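Side-chain contacts in pectate lyase (Bacillus, PDB 3VMV), which probably cleaves polygalacturonate, the backbone of pectate, as a pectate lyase of polysaccharide lyase family 1 with a beta-helix fold: residues N37-N42 with V68-G73; T258-G263 with G275-R280. All coordinates share one frame; numbering follows the deposited sequence.

How the interactions relate
The two contacts lie toward the two ends of a parallel beta-helix and illustrate how neighbouring elements of one fold are joined by different chemistries. Interaction 1 comes first along the chain and is complete before interaction 2 begins; their centres lie 43 Å apart, on opposite sides of the chain's centre, and their nearest atoms are about 30 Å apart. Interaction 1 ties the C-terminal end of helix 28-40 to the loop between strands 66-68 and 78-85, among the first turns of the solenoid. Interaction 2 joins the loop before strand 265-266 to strand 276-280, among the last. The parallel strands between them connect a polar contact at one end to an aromatic one at the other.

Interaction 1 of 2, residues N37-N42 with V68-G73; sequences NRSRSN and VKNHRG
Helix 28-40, at the N-terminal end of the beta-helix, meets the loop following strand 66-68 through S39 and H71, whose CA atoms are 5.9 Å apart. One hydroxyl does most of the joining. The backbone N of H71 donates to S39 OG at 3.0 Å in a nearly straight bond (163°), and the same OG shares a hydrogen bond of 2.7 Å with H71 ND1, lying at the edge of the imidazole and in its plane. Two bonds from a single residue therefore grip the oxygen and restrict the rotation of both side chains. S39 presents its hydroxyl to the loop with OG anti to the backbone N (chi1 -173°), while H71 carries CG between its own backbone N and carbonyl carbon (chi1 85°), a rotamer that brings ND1 round to the same oxygen as its amide.

R40 supplies the apolar half of the contact. Its CG sits over the centre of one imidazole face, 3.5 Å from the centroid of the H71 ring, in a CH-pi contact. A water adds a bridge, donating to S39 O at 2.8 Å and accepting from N70 ND2 at 3.0 Å; that amide nitrogen also bonds to E77 O. On the inner side of the helix, R38 reaches E46 O and K79 O, fastening it to the first coils.

The loop partner is shaped locally: N70-G73 form a type I beta turn, in which G73 N donates to N70 O at 3.0 Å. A helix packed against the first coils is a familiar cap of pectate lyase beta-helices.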
loop_
_atom_site.group_PDB
_atom_site.type_symbol
_atom_site.label_atom_id
_atom_site.label_comp_id
_atom_site.label_asym_id
_atom_site.label_seq_id
_atom_site.Cartn_x
_atom_site.Cartn_y
_atom_site.Cartn_z
ATOM N N ASN A 37 25.386 6.121 1.296
ATOM C CA ASN A 37 26.739 5.631 1.106
ATOM C C ASN A 37 26.783 4.660 -0.068
ATOM O O ASN A 37 27.705 4.705 -0.892
ATOM C CB ASN A 37 27.246 4.937 2.366
ATOM C CG ASN A 37 27.595 5.911 3.476
ATOM O OD1 ASN A 37 27.688 7.113 3.267
ATOM N ND2 ASN A 37 27.824 5.371 4.671
ATOM N N ARG A 38 25.797 3.775 -0.157
ATOM C CA ARG A 38 25.783 2.864 -1.289
ATOM C C ARG A 38 25.630 3.630 -2.599
ATOM O O ARG A 38 26.281 3.330 -3.599
ATOM C CB ARG A 38 24.700 1.789 -1.156
ATOM C CG ARG A 38 24.789 0.774 -2.298
ATOM C CD ARG A 38 23.625 -0.204 -2.276
ATOM N NE ARG A 38 22.391 0.502 -2.654
ATOM C CZ ARG A 38 21.349 -0.041 -3.242
ATOM N NH1 ARG A 38 21.310 -1.355 -3.477
ATOM N NH2 ARG A 38 20.324 0.750 -3.567
ATOM N N SER A 39 24.753 4.633 -2.591
ATOM C CA SER A 39 24.466 5.386 -3.804
ATOM C C SER A 39 25.732 6.081 -4.333
ATOM O O SER A 39 25.902 6.217 -5.536
ATOM C CB SER A 39 23.327 6.373 -3.542
ATOM O OG SER A 39 22.910 7.018 -4.747
ATOM N N ARG A 40 26.629 6.461 -3.432
ATOM C CA ARG A 40 27.846 7.190 -3.792
ATOM C C ARG A 40 29.012 6.240 -4.100
ATOM O O ARG A 40 30.077 6.690 -4.496
ATOM C CB ARG A 40 28.248 8.117 -2.645
ATOM C CG ARG A 40 27.340 9.320 -2.499
ATOM C CD ARG A 40 27.852 10.251 -1.407
ATOM N NE ARG A 40 26.783 11.119 -0.905
ATOM C CZ ARG A 40 26.252 11.008 0.311
ATOM N NH1 ARG A 40 26.704 10.081 1.155
ATOM N NH2 ARG A 40 25.284 11.830 0.690
ATOM N N SER A 41 28.812 4.935 -3.884
ATOM C CA SER A 41 29.877 3.936 -4.039
ATOM C C SER A 41 30.147 3.574 -5.501
ATOM O O SER A 41 29.420 4.029 -6.404
ATOM C CB SER A 41 29.486 2.671 -3.279
ATOM O OG SER A 41 28.566 1.907 -4.034
ATOM N N ASN A 42 31.152 2.719 -5.717
ATOM C CA ASN A 42 31.461 2.265 -7.076
ATOM C C ASN A 42 30.448 1.249 -7.590
ATOM O O ASN A 42 30.497 0.843 -8.751
ATOM C CB ASN A 42 32.868 1.660 -7.163
ATOM C CG ASN A 42 33.956 2.689 -6.983
ATOM O OD1 ASN A 42 33.863 3.806 -7.491
ATOM N ND2 ASN A 42 35.002 2.316 -6.259
ATOM N N VAL A 68 14.279 6.701 0.261
ATOM C CA VAL A 68 14.792 5.668 -0.669
ATOM C C VAL A 68 14.851 6.265 -2.064
ATOM O O VAL A 68 13.939 6.127 -2.881
ATOM C CB VAL A 68 13.973 4.358 -0.602
ATOM C CG1 VAL A 68 14.631 3.286 -1.496
ATOM C CG2 VAL A 68 13.872 3.884 0.846
ATOM N N LYS A 69 15.933 7.016 -2.299
ATOM C CA LYS A 69 16.114 7.853 -3.467
ATOM C C LYS A 69 17.603 7.898 -3.705
ATOM O O LYS A 69 18.396 7.928 -2.764
ATOM C CB LYS A 69 15.620 9.281 -3.178
ATOM C CG LYS A 69 15.620 10.172 -4.405
ATOM C CD LYS A 69 15.291 11.623 -4.034
ATOM C CE LYS A 69 13.809 11.748 -3.648
ATOM N NZ LYS A 69 13.424 13.184 -3.646
ATOM N N ASN A 70 17.970 7.925 -4.973
ATOM C CA ASN A 70 19.358 8.063 -5.329
ATOM C C ASN A 70 19.885 9.371 -4.765
ATOM O O ASN A 70 19.179 10.377 -4.743
ATOM C CB ASN A 70 19.463 8.093 -6.860
ATOM C CG ASN A 70 20.905 7.964 -7.333
ATOM O OD1 ASN A 70 21.685 8.899 -7.243
ATOM N ND2 ASN A 70 21.251 6.790 -7.823
ATOM N N HIS A 71 21.132 9.377 -4.324
ATOM C CA HIS A 71 21.738 10.633 -3.885
ATOM C C HIS A 71 21.806 11.634 -5.077
ATOM O O HIS A 71 21.844 12.832 -4.871
ATOM C CB HIS A 71 23.121 10.374 -3.222
ATOM C CG HIS A 71 24.237 10.301 -4.199
ATOM N ND1 HIS A 71 24.492 9.177 -4.945
ATOM C CD2 HIS A 71 25.163 11.220 -4.574
ATOM C CE1 HIS A 71 25.513 9.404 -5.747
ATOM N NE2 HIS A 71 25.937 10.639 -5.541
ATOM N N ARG A 72 21.847 11.168 -6.324
ATOM C CA ARG A 72 21.883 12.145 -7.461
ATOM C C ARG A 72 20.467 12.581 -7.858
ATOM O O ARG A 72 20.243 13.090 -8.983
ATOM C CB ARG A 72 22.607 11.603 -8.694
ATOM C CG ARG A 72 24.153 11.757 -8.718
ATOM C CD ARG A 72 24.712 13.003 -7.992
ATOM N NE ARG A 72 25.003 14.209 -8.803
ATOM C CZ ARG A 72 25.953 15.085 -8.463
ATOM N NH1 ARG A 72 26.706 14.815 -7.396
ATOM N NH2 ARG A 72 26.204 16.200 -9.185
ATOM N N GLY A 73 19.526 12.405 -6.926
ATOM C CA GLY A 73 18.148 12.867 -7.101
ATOM C C GLY A 73 17.281 11.926 -7.910
ATOM O O GLY A 73 17.776 10.953 -8.496
HETATM O O HOH W 1 24.225 6.447 -7.788
#

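Interaction 2 of 2, residues T258-G263 with G275-R280; sequences TGFIKG and GYWNLR
Aromatic contact carries this meeting of F260, in the loop before strand 265-266, with W277 on strand 276-280. The two side chains approach from opposite directions, and F260 CZ comes within 3.5 Å of W277 CZ2. F260 CE1 lies beside the same stretch of indole, 3.7 Å from W277 CH2, so the CE1-CZ side of the phenyl ring meets CZ2 and CH2 of the indole obliquely. The planes are perpendicular, at 90°, with centroids 5.5 Å apart. F260 extends to the indole with CG anti to its amide nitrogen (chi1 -152°). The F260 ring also meets F268, while W277 lies against V239 and V265, placing the pair among hydrophobic neighbours from successive coils.

Hydrogen bonds hold the surroundings of both rings. The backbone N of F260 donates to T258 OG1 at 3.2 Å, making an ST turn that steadies the backbone carrying the phenyl group; T258 OG1 also bonds to W267 O. On the strand, the backbone N of W277 bonds to T295 OG1, and its NE1 makes a weak hydrogen bond to N293 O. Replacing F260 with an alanine would probably open a gap beside W277 CZ2 and CH2 and deprive these indole atoms of their partner from this loop.

With no hydrogen bond between the segments, their direct attachment probably rests on dispersion and the burial of apolar ring surface.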
loop_
_atom_site.group_PDB
_atom_site.type_symbol
_atom_site.label_atom_id
_atom_site.label_comp_id
_atom_site.label_asym_id
_atom_site.label_seq_id
_atom_site.Cartn_x
_atom_site.Cartn_y
_atom_site.Cartn_z
ATOM N N THR A 258 -21.476 12.191 -6.048
ATOM C CA THR A 258 -21.764 11.302 -7.176
ATOM C C THR A 258 -23.110 10.590 -7.070
ATOM O O THR A 258 -23.575 9.946 -8.036
ATOM C CB THR A 258 -20.710 10.157 -7.251
ATOM O OG1 THR A 258 -20.844 9.342 -6.075
ATOM C CG2 THR A 258 -19.294 10.697 -7.334
ATOM N N GLY A 259 -23.724 10.654 -5.892
ATOM C CA GLY A 259 -24.997 10.010 -5.652
ATOM C C GLY A 259 -24.872 8.517 -5.409
ATOM O O GLY A 259 -25.881 7.847 -5.141
ATOM N N PHE A 260 -23.641 7.999 -5.450
ATOM C CA PHE A 260 -23.450 6.558 -5.352
ATOM C C PHE A 260 -23.654 6.095 -3.898
ATOM O O PHE A 260 -23.221 6.765 -2.944
ATOM C CB PHE A 260 -22.035 6.202 -5.844
ATOM C CG PHE A 260 -21.901 4.811 -6.415
ATOM C CD1 PHE A 260 -21.796 4.624 -7.787
ATOM C CD2 PHE A 260 -21.820 3.697 -5.581
ATOM C CE1 PHE A 260 -21.672 3.354 -8.330
ATOM C CE2 PHE A 260 -21.714 2.410 -6.124
ATOM C CZ PHE A 260 -21.653 2.243 -7.512
ATOM N N ILE A 261 -24.292 4.953 -3.710
ATOM C CA ILE A 261 -24.446 4.407 -2.362
ATOM C C ILE A 261 -23.094 4.091 -1.730
ATOM O O ILE A 261 -22.333 3.320 -2.283
ATOM C CB ILE A 261 -25.310 3.115 -2.403
ATOM C CG1 ILE A 261 -26.735 3.474 -2.826
ATOM C CG2 ILE A 261 -25.273 2.387 -1.052
ATOM C CD1 ILE A 261 -27.604 2.263 -3.076
ATOM N N LYS A 262 -22.824 4.672 -0.558
ATOM C CA LYS A 262 -21.522 4.488 0.094
ATOM C C LYS A 262 -21.368 3.074 0.636
ATOM O O LYS A 262 -22.179 2.621 1.427
ATOM C CB LYS A 262 -21.349 5.505 1.214
ATOM C CG LYS A 262 -21.052 6.904 0.694
ATOM C CD LYS A 262 -21.070 7.894 1.839
ATOM C CE LYS A 262 -20.376 9.186 1.505
ATOM N NZ LYS A 262 -20.376 9.961 2.800
ATOM N N GLY A 263 -20.343 2.374 0.170
ATOM C CA GLY A 263 -20.263 0.942 0.417
ATOM C C GLY A 263 -18.892 0.418 0.055
ATOM O O GLY A 263 -17.892 1.129 0.095
ATOM N N GLY A 275 -14.745 5.191 -12.434
ATOM C CA GLY A 275 -13.949 4.029 -12.831
ATOM C C GLY A 275 -14.892 2.838 -12.936
ATOM O O GLY A 275 -16.119 2.979 -12.953
ATOM N N TYR A 276 -14.289 1.655 -13.042
ATOM C CA TYR A 276 -15.036 0.424 -13.265
ATOM C C TYR A 276 -14.628 -0.634 -12.239
ATOM O O TYR A 276 -13.550 -0.536 -11.599
ATOM C CB TYR A 276 -14.704 -0.115 -14.651
ATOM C CG TYR A 276 -15.036 0.788 -15.805
ATOM C CD1 TYR A 276 -16.267 0.704 -16.440
ATOM C CD2 TYR A 276 -14.111 1.714 -16.252
ATOM C CE1 TYR A 276 -16.548 1.514 -17.521
ATOM C CE2 TYR A 276 -14.387 2.532 -17.312
ATOM C CZ TYR A 276 -15.612 2.427 -17.936
ATOM O OH TYR A 276 -15.920 3.232 -19.026
ATOM N N TRP A 277 -15.423 -1.698 -12.137
ATOM C CA TRP A 277 -15.120 -2.771 -11.153
ATOM C C TRP A 277 -15.679 -4.073 -11.690
ATOM O O TRP A 277 -16.785 -4.114 -12.287
ATOM C CB TRP A 277 -15.706 -2.468 -9.759
ATOM C CG TRP A 277 -17.103 -1.825 -9.814
ATOM C CD1 TRP A 277 -18.325 -2.461 -9.870
ATOM C CD2 TRP A 277 -17.380 -0.419 -9.816
ATOM N NE1 TRP A 277 -19.341 -1.529 -9.901
ATOM C CE2 TRP A 277 -18.789 -0.266 -9.901
ATOM C CE3 TRP A 277 -16.567 0.724 -9.797
ATOM C CZ2 TRP A 277 -19.411 0.992 -9.938
ATOM C CZ3 TRP A 277 -17.178 1.985 -9.836
ATOM C CH2 TRP A 277 -18.584 2.109 -9.910
ATOM N N ASN A 278 -14.926 -5.137 -11.498
ATOM C CA ASN A 278 -15.389 -6.471 -11.856
ATOM C C ASN A 278 -15.501 -7.219 -10.523
ATOM O O ASN A 278 -14.505 -7.318 -9.799
ATOM C CB ASN A 278 -14.355 -7.092 -12.785
ATOM C CG ASN A 278 -14.735 -8.483 -13.213
ATOM O OD1 ASN A 278 -15.847 -8.951 -12.922
ATOM N ND2 ASN A 278 -13.833 -9.157 -13.923
ATOM N N LEU A 279 -16.689 -7.710 -10.186
ATOM C CA LEU A 279 -16.927 -8.297 -8.873
ATOM C C LEU A 279 -17.139 -9.788 -9.040
ATOM O O LEU A 279 -17.997 -10.220 -9.815
ATOM C CB LEU A 279 -18.189 -7.672 -8.260
ATOM C CG LEU A 279 -18.224 -6.129 -8.308
ATOM C CD1 LEU A 279 -19.509 -5.552 -7.679
ATOM C CD2 LEU A 279 -17.023 -5.505 -7.658
ATOM N N ARG A 280 -16.402 -10.579 -8.272
ATOM C CA ARG A 280 -16.638 -12.016 -8.265
ATOM C C ARG A 280 -16.330 -12.621 -6.905
ATOM O O ARG A 280 -15.250 -12.360 -6.318
ATOM C CB ARG A 280 -15.734 -12.630 -9.317
ATOM C CG ARG A 280 -15.746 -14.113 -9.413
ATOM C CD ARG A 280 -14.863 -14.494 -10.614
ATOM N NE ARG A 280 -14.619 -15.934 -10.738
ATOM C CZ ARG A 280 -15.457 -16.793 -11.317
ATOM N NH1 ARG A 280 -16.615 -16.369 -11.811
ATOM N NH2 ARG A 280 -15.146 -18.084 -11.384
#